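Local coordinates for protein-glutamate methylesterase/protein-glutamine glutaminase (Thermotoga maritima, PDB 3SFT), which probably removes methyl groups from methylglutamate residues of chemoreceptors and deamidates certain of their glutamines, work done by its C-terminal catalytic domain, at residues Asp138-Ala143 with Ile171-Ala176; Phe114-Ala119 with Ala129-Gly134; Asp103-Asn106 with Val112-Thr115; Thr152-Asp157 with Pro186-Glu191. All blocks are in the same frame, centred on the assembly; numbering follows the deposited sequence.

Contact 1: residues Asp138-Ala143 with Ile171-Ala176; sequences DGTKGA and IEEGYA
The first turn of helix 140-148 faces the loop that leaves helix 166-172, with A143 and Y175 closest at 6.2 Å between their CA atoms and T140 and E173 wider, at 7.8 Å. G139 takes the N-cap position, its O accepting a hydrogen bond from A143 N; G174, with positive phi, is where the chain leaves helical geometry, in a Schellman motif that brings Y175 back against the neighbouring helix. At the near end A143 CB meets Y175 CB at 3.9 Å. The phenol ring then runs on obliquely past the helix, its CD2 3.6 Å from T140 O. E173 CB sits over one face of the same ring, 3.4 Å above its plane and offset toward the rim. T140 splits its two branches: the methyl, opposite the backbone N, places CG2 3.8 Å from E173 CG, the two side chains crossing at about a right angle, whereas OG1 hydrogen-bonds to S169 OG. Just ahead of the helix, D138 OD2 accepts a hydrogen bond from H42 NE2, consistent with the predicted active site. V170 of helix 166-172 touches both T140 and Y175, and A155 of strand 152-156 lies against I171 and A176.

Contact 2: residues Phe114-Ala119 with Ala129-Gly134; sequences FTLDKA and AVILTG
A129, midway along strand 127-131, turns its CB toward helix 112-123, where L116 CD2 rests on it at 3.6 Å. This is methyl against methyl, between buried residues. The backbone of A129 is paired with T152 and I154 of the next strand. V130 points its side chain elsewhere and bonds through its backbone to V11 and G13, which sets the strand between 9-14 and 152-156 in the middle of the parallel sheet. The fold is a modified doubly wound alpha/beta domain, and helix 112-123 packs on one face of that sheet just before strand 127-131. I131 sends its side chain past the helix and brings only the end near: CD1 comes to 4.2 Å from L116 CD1, the two chains crossing obliquely. With its CG opposite the carbonyl carbon (chi1 -76°), L116 forks so that each methyl serves one strand residue. Past the strand, L132 packs on I12 and I25, and T133 OG1 is hydrogen-bonded to T16 O. On the helix's far side K118 NZ makes a 3.3 Å salt bridge to D117 OD2 and lies 3.5 Å above the F114 ring plane, offset toward the rim, a cation-pi contact.

Contact 3: residues Asp103-Asn106 with Val112-Thr115; sequences DKIN and VDFT
A small loop-to-helix contact with an apolar centre and a water at its margin joins I105 and N106, in the connection after strand 94-100, to D113 and F114 in the first turn of helix 112-123. I105 does most of the touching. Its chain runs outward from the loop, CG1 opposite its own carbonyl carbon and CD1 extended beyond it (chi2 171°), and CD1 ends 4.0 Å from F114 CB. The two side chains cross at about a right angle, and the methyl lies at the edge of the F114 ring, near its plane. The other branch, CG2, passes 4.3 Å from D113 OD2. H85 and A111 also touch I105, and the ring of H85 meets that of F114 with planes about 10° apart. At the margin a water lies 2.8 Å from N106 OD1 and 2.9 Å from D113 OD2. It can bridge the two, although more acceptors surround it than it has protons, and N106 is poorly ordered, so the bridge is probably not a firm one. The rest of D113 is tied firmly: OD1 accepts hydrogen bonds from the backbone N of G139 and of G142, while its own backbone N donates to D138 OD1. Two N-H groups at the start of helix 140-148 would probably stabilise a negative charge on this buried carboxylate, and the same network ties the start of helix 112-123 to the predicted active-site aspartate.

Contact 4: residues Thr152-Asp157 with Pro186-Glu191; sequences TVIAED and PEKLIE
I154 of strand 152-156 carries this contact, its CD1 set between K188 and L189 of helix 185-192, the C-terminal helix packed on one face of the doubly wound parallel sheet. Walking along the strand, T152 touches L192 at the far end of that helix and Y178 of the neighbouring edge strand. V153 points to the other face, against V146 and K147 of helix 140-148. I154 turns back toward the C-terminal helix, its CG1 branch opposite the carbonyl carbon (chi1 -63°) and the chain extended, so that CD1 stands well out from the sheet. There it lies 3.9 Å from L189 CD2 and equally far from K188 CG, crossing both side chains at a slant; I185 and L192 touch it too. L189 starts out along the flank and only its methyl end, CD2, comes near. K188 does the reverse: CG, anti to the backbone N (chi1 180°), leans on I154, then two bends carry the amine away to E191 one turn on, where NZ forms a salt bridge with OE2 at 2.8 Å, on the anti side of the carboxylate and 33° out of its plane. An alanine here would remove both the CG under I154 CD1 and the amine, which would probably open a gap beside that methyl and leave E191 without its mate. A155 again faces the other side of the sheet. E156 closes the strand with its carboxylate buried: OE1 accepts a hydrogen bond from the backbone N of T133, and OE2 is hydrogen-bonded to S21 OG and T160 OG1.

In the fold
Contacts 1, 2 and 3 meet around helices 112-123 and 140-148. Contacts 1 and 2 have centres about 9 Å apart and touch where G139 CA packs on I131 CD1 (3.7 Å) and G142 CA on L116 CB. Contact 3 shares helix 112-123 with contact 2 and reaches contact 1 through D138 OD2, 2.8 Å from V112 N, beside the predicted active site of S15, H42 and D138. Contact 4 lies away from that site, its centre about 22 Å from that of contact 3, yet strands 127-131 and 152-156 bond directly, A129 O to I154 N at 2.7 Å, joining it to contact 2; it also touches contact 1 where I171 and A176 pack on A155.

Contact 1: residues Asp138-Ala143 with Ile171-Ala176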
loop_
_atom_site.group_PDB
_atom_site.type_symbol
_atom_site.label_atom_id
_atom_site.label_comp_id
_atom_site.label_asym_id
_atom_site.label_seq_id
_atom_site.Cartn_x
_atom_site.Cartn_y
_atom_site.Cartn_z
ATOM N N ASP A 138 -5.251 2.822 -10.892
ATOM C CA ASP A 138 -4.384 1.843 -10.238
ATOM C C ASP A 138 -4.938 1.627 -8.830
ATOM O O ASP A 138 -5.265 2.586 -8.131
ATOM C CB ASP A 138 -2.935 2.346 -10.184
ATOM C CG ASP A 138 -1.946 1.282 -9.694
ATOM O OD1 ASP A 138 -2.185 0.066 -9.864
ATOM O OD2 ASP A 138 -0.903 1.672 -9.142
ATOM N N GLY A 139 -5.107 0.366 -8.449
ATOM C CA GLY A 139 -5.653 0.052 -7.141
ATOM C C GLY A 139 -7.046 -0.551 -7.242
ATOM O O GLY A 139 -7.499 -1.245 -6.325
ATOM N N THR A 140 -7.724 -0.295 -8.359
ATOM C CA THR A 140 -9.072 -0.814 -8.577
ATOM C C THR A 140 -9.083 -2.328 -8.792
ATOM O O THR A 140 -9.785 -3.055 -8.078
ATOM C CB THR A 140 -9.757 -0.099 -9.753
ATOM O OG1 THR A 140 -9.946 1.281 -9.416
ATOM C CG2 THR A 140 -11.102 -0.724 -10.052
ATOM N N LYS A 141 -8.310 -2.806 -9.765
ATOM C CA LYS A 141 -8.242 -4.241 -10.021
ATOM C C LYS A 141 -7.640 -4.937 -8.805
ATOM O O LYS A 141 -8.069 -6.027 -8.432
ATOM C CB LYS A 141 -7.439 -4.540 -11.289
ATOM C CG LYS A 141 -8.107 -3.997 -12.549
ATOM C CD LYS A 141 -7.280 -4.247 -13.807
ATOM C CE LYS A 141 -7.218 -5.727 -14.160
ATOM N NZ LYS A 141 -6.476 -5.960 -15.434
ATOM N N GLY A 142 -6.676 -4.281 -8.164
ATOM C CA GLY A 142 -6.069 -4.844 -6.972
ATOM C C GLY A 142 -7.102 -4.950 -5.855
ATOM O O GLY A 142 -7.091 -5.909 -5.085
ATOM N N ALA A 143 -8.011 -3.976 -5.780
ATOM C CA ALA A 143 -9.056 -3.977 -4.758
ATOM C C ALA A 143 -10.017 -5.128 -5.038
ATOM O O ALA A 143 -10.539 -5.756 -4.115
ATOM C CB ALA A 143 -9.799 -2.643 -4.738
ATOM N N ILE A 171 -14.191 3.108 -5.217
ATOM C CA ILE A 171 -15.535 3.279 -4.658
ATOM C C ILE A 171 -16.646 2.989 -5.673
ATOM O O ILE A 171 -17.636 2.327 -5.343
ATOM C CB ILE A 171 -15.732 4.713 -4.087
ATOM C CG1 ILE A 171 -14.745 4.963 -2.945
ATOM C CG2 ILE A 171 -17.177 4.914 -3.601
ATOM C CD1 ILE A 171 -14.583 6.428 -2.595
ATOM N N GLU A 172 -16.472 3.467 -6.905
ATOM C CA GLU A 172 -17.470 3.255 -7.949
ATOM C C GLU A 172 -17.710 1.792 -8.321
ATOM O O GLU A 172 -18.770 1.453 -8.850
ATOM C CB GLU A 172 -17.142 4.088 -9.188
ATOM C CG GLU A 172 -17.379 5.575 -8.969
ATOM C CD GLU A 172 -17.065 6.430 -10.186
ATOM O OE1 GLU A 172 -16.427 5.925 -11.138
ATOM O OE2 GLU A 172 -17.457 7.619 -10.184
ATOM N N GLU A 173 -16.729 0.929 -8.066
ATOM C CA GLU A 173 -16.886 -0.492 -8.352
ATOM C C GLU A 173 -17.566 -1.188 -7.179
ATOM O O GLU A 173 -17.999 -2.336 -7.293
ATOM C CB GLU A 173 -15.533 -1.154 -8.613
ATOM C CG GLU A 173 -14.852 -0.727 -9.896
ATOM C CD GLU A 173 -15.715 -0.940 -11.124
ATOM O OE1 GLU A 173 -16.219 -2.068 -11.324
ATOM O OE2 GLU A 173 -15.886 0.026 -11.893
ATOM N N GLY A 174 -17.653 -0.481 -6.053
ATOM C CA GLY A 174 -18.265 -1.024 -4.857
ATOM C C GLY A 174 -17.279 -1.826 -4.018
ATOM O O GLY A 174 -17.688 -2.586 -3.139
ATOM N N TYR A 175 -15.982 -1.616 -4.251
ATOM C CA TYR A 175 -14.940 -2.346 -3.525
ATOM C C TYR A 175 -14.514 -1.756 -2.187
ATOM O O TYR A 175 -13.804 -2.416 -1.422
ATOM C CB TYR A 175 -13.697 -2.527 -4.400
ATOM C CG TYR A 175 -13.930 -3.318 -5.667
ATOM C CD1 TYR A 175 -14.884 -4.341 -5.715
ATOM C CD2 TYR A 175 -13.198 -3.045 -6.821
ATOM C CE1 TYR A 175 -15.101 -5.068 -6.879
ATOM C CE2 TYR A 175 -13.408 -3.766 -7.991
ATOM C CZ TYR A 175 -14.361 -4.776 -8.012
ATOM O OH TYR A 175 -14.559 -5.495 -9.162
ATOM N N ALA A 176 -14.936 -0.526 -1.901
ATOM C CA ALA A 176 -14.555 0.119 -0.650
ATOM C C ALA A 176 -15.432 -0.252 0.543
ATOM O O ALA A 176 -16.653 -0.150 0.486
ATOM C CB ALA A 176 -14.519 1.643 -0.825
#

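Contact 2: residues Phe114-Ala119 with Ala129-Gly134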
loop_
_atom_site.group_PDB
_atom_site.type_symbol
_atom_site.label_atom_id
_atom_site.label_comp_id
_atom_site.label_asym_id
_atom_site.label_seq_id
_atom_site.Cartn_x
_atom_site.Cartn_y
_atom_site.Cartn_z
ATOM N N PHE A 114 -0.239 -4.852 -9.060
ATOM C CA PHE A 114 0.653 -6.012 -9.029
ATOM C C PHE A 114 0.928 -6.466 -7.593
ATOM O O PHE A 114 0.843 -7.662 -7.286
ATOM C CB PHE A 114 1.975 -5.693 -9.738
ATOM C CG PHE A 114 2.879 -6.890 -9.910
ATOM C CD1 PHE A 114 2.909 -7.585 -11.117
ATOM C CD2 PHE A 114 3.700 -7.321 -8.870
ATOM C CE1 PHE A 114 3.744 -8.691 -11.284
ATOM C CE2 PHE A 114 4.536 -8.422 -9.027
ATOM C CZ PHE A 114 4.558 -9.109 -10.236
ATOM N N THR A 115 1.271 -5.521 -6.718
ATOM C CA THR A 115 1.556 -5.842 -5.319
ATOM C C THR A 115 0.334 -6.425 -4.598
ATOM O O THR A 115 0.455 -7.385 -3.827
ATOM C CB THR A 115 2.080 -4.606 -4.554
ATOM O OG1 THR A 115 3.293 -4.151 -5.169
ATOM C CG2 THR A 115 2.372 -4.944 -3.096
ATOM N N LEU A 116 -0.836 -5.842 -4.849
ATOM C CA LEU A 116 -2.076 -6.304 -4.235
ATOM C C LEU A 116 -2.463 -7.691 -4.724
ATOM O O LEU A 116 -2.981 -8.500 -3.959
ATOM C CB LEU A 116 -3.203 -5.308 -4.494
ATOM C CG LEU A 116 -3.149 -4.041 -3.636
ATOM C CD1 LEU A 116 -3.999 -2.937 -4.234
ATOM C CD2 LEU A 116 -3.623 -4.374 -2.244
ATOM N N ASP A 117 -2.211 -7.962 -6.002
ATOM C CA ASP A 117 -2.508 -9.265 -6.582
ATOM C C ASP A 117 -1.729 -10.321 -5.802
ATOM O O ASP A 117 -2.291 -11.325 -5.356
ATOM C CB ASP A 117 -2.093 -9.291 -8.061
ATOM C CG ASP A 117 -2.249 -10.668 -8.698
ATOM O OD1 ASP A 117 -3.256 -11.356 -8.420
ATOM O OD2 ASP A 117 -1.361 -11.061 -9.490
ATOM N N LYS A 118 -0.434 -10.073 -5.620
ATOM C CA LYS A 118 0.416 -10.993 -4.887
ATOM C C LYS A 118 0.045 -11.076 -3.411
ATOM O O LYS A 118 -0.128 -12.173 -2.887
ATOM C CB LYS A 118 1.892 -10.619 -5.057
ATOM C CG LYS A 118 2.394 -10.758 -6.484
ATOM C CD LYS A 118 2.060 -12.140 -7.038
ATOM C CE LYS A 118 2.513 -12.292 -8.482
ATOM N NZ LYS A 118 1.894 -11.272 -9.365
ATOM N N ALA A 119 -0.125 -9.924 -2.753
ATOM C CA ALA A 119 -0.471 -9.897 -1.326
ATOM C C ALA A 119 -1.779 -10.614 -1.011
ATOM O O ALA A 119 -1.846 -11.407 -0.078
ATOM C CB ALA A 119 -0.522 -8.466 -0.806
ATOM N N ALA A 129 -6.248 -3.383 2.036
ATOM C CA ALA A 129 -5.811 -2.482 0.968
ATOM C C ALA A 129 -6.244 -1.054 1.276
ATOM O O ALA A 129 -7.351 -0.825 1.760
ATOM C CB ALA A 129 -6.389 -2.919 -0.379
ATOM N N VAL A 130 -5.357 -0.103 1.002
ATOM C CA VAL A 130 -5.636 1.310 1.230
ATOM C C VAL A 130 -5.306 2.063 -0.052
ATOM O O VAL A 130 -4.151 2.128 -0.460
ATOM C CB VAL A 130 -4.781 1.889 2.394
ATOM C CG1 VAL A 130 -5.184 3.331 2.669
ATOM C CG2 VAL A 130 -4.958 1.056 3.654
ATOM N N ILE A 131 -6.326 2.615 -0.698
ATOM C CA ILE A 131 -6.118 3.345 -1.939
ATOM C C ILE A 131 -6.276 4.830 -1.679
ATOM O O ILE A 131 -7.368 5.321 -1.389
ATOM C CB ILE A 131 -7.093 2.867 -3.034
ATOM C CG1 ILE A 131 -6.974 1.350 -3.198
ATOM C CG2 ILE A 131 -6.813 3.577 -4.351
ATOM C CD1 ILE A 131 -5.567 0.870 -3.505
ATOM N N LEU A 132 -5.160 5.537 -1.783
ATOM C CA LEU A 132 -5.110 6.969 -1.536
ATOM C C LEU A 132 -5.221 7.821 -2.790
ATOM O O LEU A 132 -5.309 7.310 -3.910
ATOM C CB LEU A 132 -3.800 7.313 -0.817
ATOM C CG LEU A 132 -3.494 6.511 0.451
ATOM C CD1 LEU A 132 -2.185 7.004 1.070
ATOM C CD2 LEU A 132 -4.644 6.657 1.439
ATOM N N THR A 133 -5.192 9.131 -2.552
ATOM C CA THR A 133 -5.241 10.190 -3.552
ATOM C C THR A 133 -4.364 9.872 -4.755
ATOM O O THR A 133 -3.299 9.267 -4.608
ATOM C CB THR A 133 -4.733 11.516 -2.914
ATOM O OG1 THR A 133 -4.624 12.537 -3.910
ATOM C CG2 THR A 133 -3.369 11.304 -2.256
ATOM N N GLY A 134 -4.814 10.288 -5.938
ATOM C CA GLY A 134 -4.054 10.047 -7.151
ATOM C C GLY A 134 -4.891 9.972 -8.413
ATOM O O GLY A 134 -6.106 9.771 -8.359
#

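Contact 3: residues Asp103-Asn106 with Val112-Thr115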
loop_
_atom_site.group_PDB
_atom_site.type_symbol
_atom_site.label_atom_id
_atom_site.label_comp_id
_atom_site.label_asym_id
_atom_site.label_seq_id
_atom_site.Cartn_x
_atom_site.Cartn_y
_atom_site.Cartn_z
ATOM N N ASP A 103 5.808 -6.005 -17.962
ATOM C CA ASP A 103 5.251 -4.791 -18.559
ATOM C C ASP A 103 4.568 -3.829 -17.595
ATOM O O ASP A 103 4.062 -4.232 -16.553
ATOM C CB ASP A 103 4.266 -5.154 -19.675
ATOM C CG ASP A 103 4.945 -5.749 -20.894
ATOM O OD1 ASP A 103 6.193 -5.725 -20.970
ATOM O OD2 ASP A 103 4.221 -6.234 -21.790
ATOM N N LYS A 104 4.548 -2.557 -17.976
ATOM C CA LYS A 104 3.915 -1.524 -17.182
ATOM C C LYS A 104 2.401 -1.764 -17.161
ATOM O O LYS A 104 1.821 -2.188 -18.163
ATOM C CB LYS A 104 4.238 -0.141 -17.765
ATOM C CG LYS A 104 5.701 0.271 -17.607
ATOM C CD LYS A 104 5.974 1.638 -18.221
ATOM C CE LYS A 104 7.437 2.002 -18.055
ATOM N NZ LYS A 104 7.783 3.282 -18.728
ATOM N N ILE A 105 1.784 -1.584 -15.998
ATOM C CA ILE A 105 0.353 -1.748 -15.843
ATOM C C ILE A 105 -0.081 -0.291 -15.761
ATOM O O ILE A 105 -0.040 0.301 -14.678
ATOM C CB ILE A 105 0.050 -2.527 -14.549
ATOM C CG1 ILE A 105 0.621 -3.942 -14.648
ATOM C CG2 ILE A 105 -1.441 -2.552 -14.270
ATOM C CD1 ILE A 105 0.569 -4.735 -13.333
ATOM N N ASN A 106 -0.568 0.214 -16.903
ATOM C CA ASN A 106 -0.971 1.605 -17.171
ATOM C C ASN A 106 0.351 1.980 -17.820
ATOM O O ASN A 106 0.879 1.200 -18.611
ATOM C CB ASN A 106 -1.150 2.469 -15.899
ATOM C CG ASN A 106 -2.196 1.934 -14.951
ATOM O OD1 ASN A 106 -3.061 1.143 -15.339
ATOM N ND2 ASN A 106 -2.087 2.316 -13.686
ATOM N N VAL A 112 0.394 -0.510 -8.014
ATOM C CA VAL A 112 -0.108 -1.138 -6.795
ATOM C C VAL A 112 -0.953 -2.388 -7.101
ATOM O O VAL A 112 -1.035 -3.289 -6.272
ATOM C CB VAL A 112 -0.866 -0.136 -5.872
ATOM C CG1 VAL A 112 -2.283 0.105 -6.363
ATOM C CG2 VAL A 112 -0.864 -0.647 -4.429
ATOM N N ASP A 113 -1.530 -2.468 -8.304
ATOM C CA ASP A 113 -2.325 -3.643 -8.700
ATOM C C ASP A 113 -1.494 -4.930 -8.625
ATOM O O ASP A 113 -1.982 -5.967 -8.179
ATOM C CB ASP A 113 -2.882 -3.492 -10.125
ATOM C CG ASP A 113 -4.149 -2.649 -10.184
ATOM O OD1 ASP A 113 -4.766 -2.393 -9.125
ATOM O OD2 ASP A 113 -4.533 -2.248 -11.301
ATOM N N PHE A 114 -0.239 -4.852 -9.060
ATOM C CA PHE A 114 0.653 -6.012 -9.029
ATOM C C PHE A 114 0.928 -6.466 -7.593
ATOM O O PHE A 114 0.843 -7.662 -7.286
ATOM C CB PHE A 114 1.975 -5.693 -9.738
ATOM C CG PHE A 114 2.879 -6.890 -9.910
ATOM C CD1 PHE A 114 2.909 -7.585 -11.117
ATOM C CD2 PHE A 114 3.700 -7.321 -8.870
ATOM C CE1 PHE A 114 3.744 -8.691 -11.284
ATOM C CE2 PHE A 114 4.536 -8.422 -9.027
ATOM C CZ PHE A 114 4.558 -9.109 -10.236
ATOM N N THR A 115 1.271 -5.521 -6.718
ATOM C CA THR A 115 1.556 -5.842 -5.319
ATOM C C THR A 115 0.334 -6.425 -4.598
ATOM O O THR A 115 0.455 -7.385 -3.827
ATOM C CB THR A 115 2.080 -4.606 -4.554
ATOM O OG1 THR A 115 3.293 -4.151 -5.169
ATOM C CG2 THR A 115 2.372 -4.944 -3.096
HETATM O O HOH W 1 -3.437 -0.082 -12.871
#

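Contact 4: residues Thr152-Asp157 with Pro186-Glu191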
loop_
_atom_site.group_PDB
_atom_site.type_symbol
_atom_site.label_atom_id
_atom_site.label_comp_id
_atom_site.label_asym_id
_atom_site.label_seq_id
_atom_site.Cartn_x
_atom_site.Cartn_y
_atom_site.Cartn_z
ATOM N N THR A 152 -10.074 -6.669 3.211
ATOM C CA THR A 152 -10.729 -5.404 3.520
ATOM C C THR A 152 -10.114 -4.252 2.719
ATOM O O THR A 152 -8.896 -4.176 2.556
ATOM C CB THR A 152 -10.613 -5.108 5.038
ATOM O OG1 THR A 152 -11.306 -6.127 5.777
ATOM C CG2 THR A 152 -11.205 -3.745 5.377
ATOM N N VAL A 153 -10.957 -3.334 2.261
ATOM C CA VAL A 153 -10.492 -2.206 1.461
ATOM C C VAL A 153 -10.885 -0.836 2.013
ATOM O O VAL A 153 -12.030 -0.606 2.404
ATOM C CB VAL A 153 -10.997 -2.328 0.005
ATOM C CG1 VAL A 153 -10.603 -1.103 -0.808
ATOM C CG2 VAL A 153 -10.456 -3.598 -0.631
ATOM N N ILE A 154 -9.913 0.069 2.039
ATOM C CA ILE A 154 -10.127 1.428 2.507
ATOM C C ILE A 154 -9.772 2.405 1.389
ATOM O O ILE A 154 -8.700 2.320 0.793
ATOM C CB ILE A 154 -9.251 1.749 3.737
ATOM C CG1 ILE A 154 -9.629 0.847 4.912
ATOM C CG2 ILE A 154 -9.419 3.204 4.132
ATOM C CD1 ILE A 154 -8.648 0.918 6.080
ATOM N N ALA A 155 -10.698 3.305 1.079
ATOM C CA ALA A 155 -10.472 4.315 0.050
ATOM C C ALA A 155 -10.409 5.674 0.728
ATOM O O ALA A 155 -11.168 5.939 1.662
ATOM C CB ALA A 155 -11.590 4.295 -0.970
ATOM N N GLU A 156 -9.487 6.520 0.281
ATOM C CA GLU A 156 -9.345 7.846 0.858
ATOM C C GLU A 156 -10.488 8.760 0.420
ATOM O O GLU A 156 -10.837 8.824 -0.764
ATOM C CB GLU A 156 -7.993 8.470 0.492
ATOM C CG GLU A 156 -7.749 9.836 1.166
ATOM C CD GLU A 156 -6.375 10.435 0.870
ATOM O OE1 GLU A 156 -5.605 9.845 0.093
ATOM O OE2 GLU A 156 -6.062 11.513 1.417
ATOM N N ASP A 157 -11.096 9.425 1.398
ATOM C CA ASP A 157 -12.195 10.351 1.167
ATOM C C ASP A 157 -11.690 11.572 0.393
ATOM O O ASP A 157 -10.547 12.007 0.571
ATOM C CB ASP A 157 -12.787 10.784 2.519
ATOM C CG ASP A 157 -14.032 11.639 2.375
ATOM O OD1 ASP A 157 -15.148 11.103 2.527
ATOM O OD2 ASP A 157 -13.898 12.850 2.115
ATOM N N PRO A 186 -5.306 5.958 9.969
ATOM C CA PRO A 186 -4.435 5.304 10.958
ATOM C C PRO A 186 -5.250 4.673 12.081
ATOM O O PRO A 186 -4.953 3.570 12.541
ATOM C CB PRO A 186 -3.623 6.472 11.519
ATOM C CG PRO A 186 -3.554 7.407 10.403
ATOM C CD PRO A 186 -4.932 7.375 9.818
ATOM N N GLU A 187 -6.277 5.395 12.517
ATOM C CA GLU A 187 -7.152 4.947 13.599
ATOM C C GLU A 187 -7.910 3.697 13.194
ATOM O O GLU A 187 -8.042 2.765 13.984
ATOM C CB GLU A 187 -8.123 6.070 13.995
ATOM C CG GLU A 187 -7.405 7.396 14.295
ATOM C CD GLU A 187 -8.337 8.587 14.488
ATOM O OE1 GLU A 187 -7.855 9.618 15.002
ATOM O OE2 GLU A 187 -9.529 8.510 14.115
ATOM N N LYS A 188 -8.381 3.670 11.950
ATOM C CA LYS A 188 -9.113 2.519 11.443
ATOM C C LYS A 188 -8.178 1.315 11.336
ATOM O O LYS A 188 -8.559 0.200 11.693
ATOM C CB LYS A 188 -9.748 2.842 10.089
ATOM C CG LYS A 188 -10.533 1.698 9.462
ATOM C CD LYS A 188 -11.606 1.141 10.392
ATOM C CE LYS A 188 -12.696 2.158 10.687
ATOM N NZ LYS A 188 -13.778 1.555 11.513
ATOM N N LEU A 189 -6.950 1.548 10.869
ATOM C CA LEU A 189 -5.966 0.473 10.730
ATOM C C LEU A 189 -5.656 -0.151 12.087
ATOM O O LEU A 189 -5.606 -1.375 12.216
ATOM C CB LEU A 189 -4.672 0.982 10.075
ATOM C CG LEU A 189 -4.757 1.352 8.588
ATOM C CD1 LEU A 189 -3.397 1.838 8.078
ATOM C CD2 LEU A 189 -5.240 0.146 7.786
ATOM N N ILE A 190 -5.480 0.697 13.096
ATOM C CA ILE A 190 -5.187 0.242 14.451
ATOM C C ILE A 190 -6.293 -0.661 15.004
ATOM O O ILE A 190 -6.004 -1.626 15.712
ATOM C CB ILE A 190 -4.927 1.444 15.404
ATOM C CG1 ILE A 190 -3.590 2.095 15.048
ATOM C CG2 ILE A 190 -4.909 0.990 16.875
ATOM C CD1 ILE A 190 -3.343 3.404 15.745
ATOM N N GLU A 191 -7.548 -0.384 14.658
ATOM C CA GLU A 191 -8.630 -1.227 15.153
ATOM C C GLU A 191 -8.926 -2.457 14.291
ATOM O O GLU A 191 -9.560 -3.401 14.755
ATOM C CB GLU A 191 -9.898 -0.416 15.458
ATOM C CG GLU A 191 -10.422 0.458 14.340
ATOM C CD GLU A 191 -11.639 1.274 14.765
ATOM O OE1 GLU A 191 -11.542 2.040 15.753
ATOM O OE2 GLU A 191 -12.696 1.156 14.109
#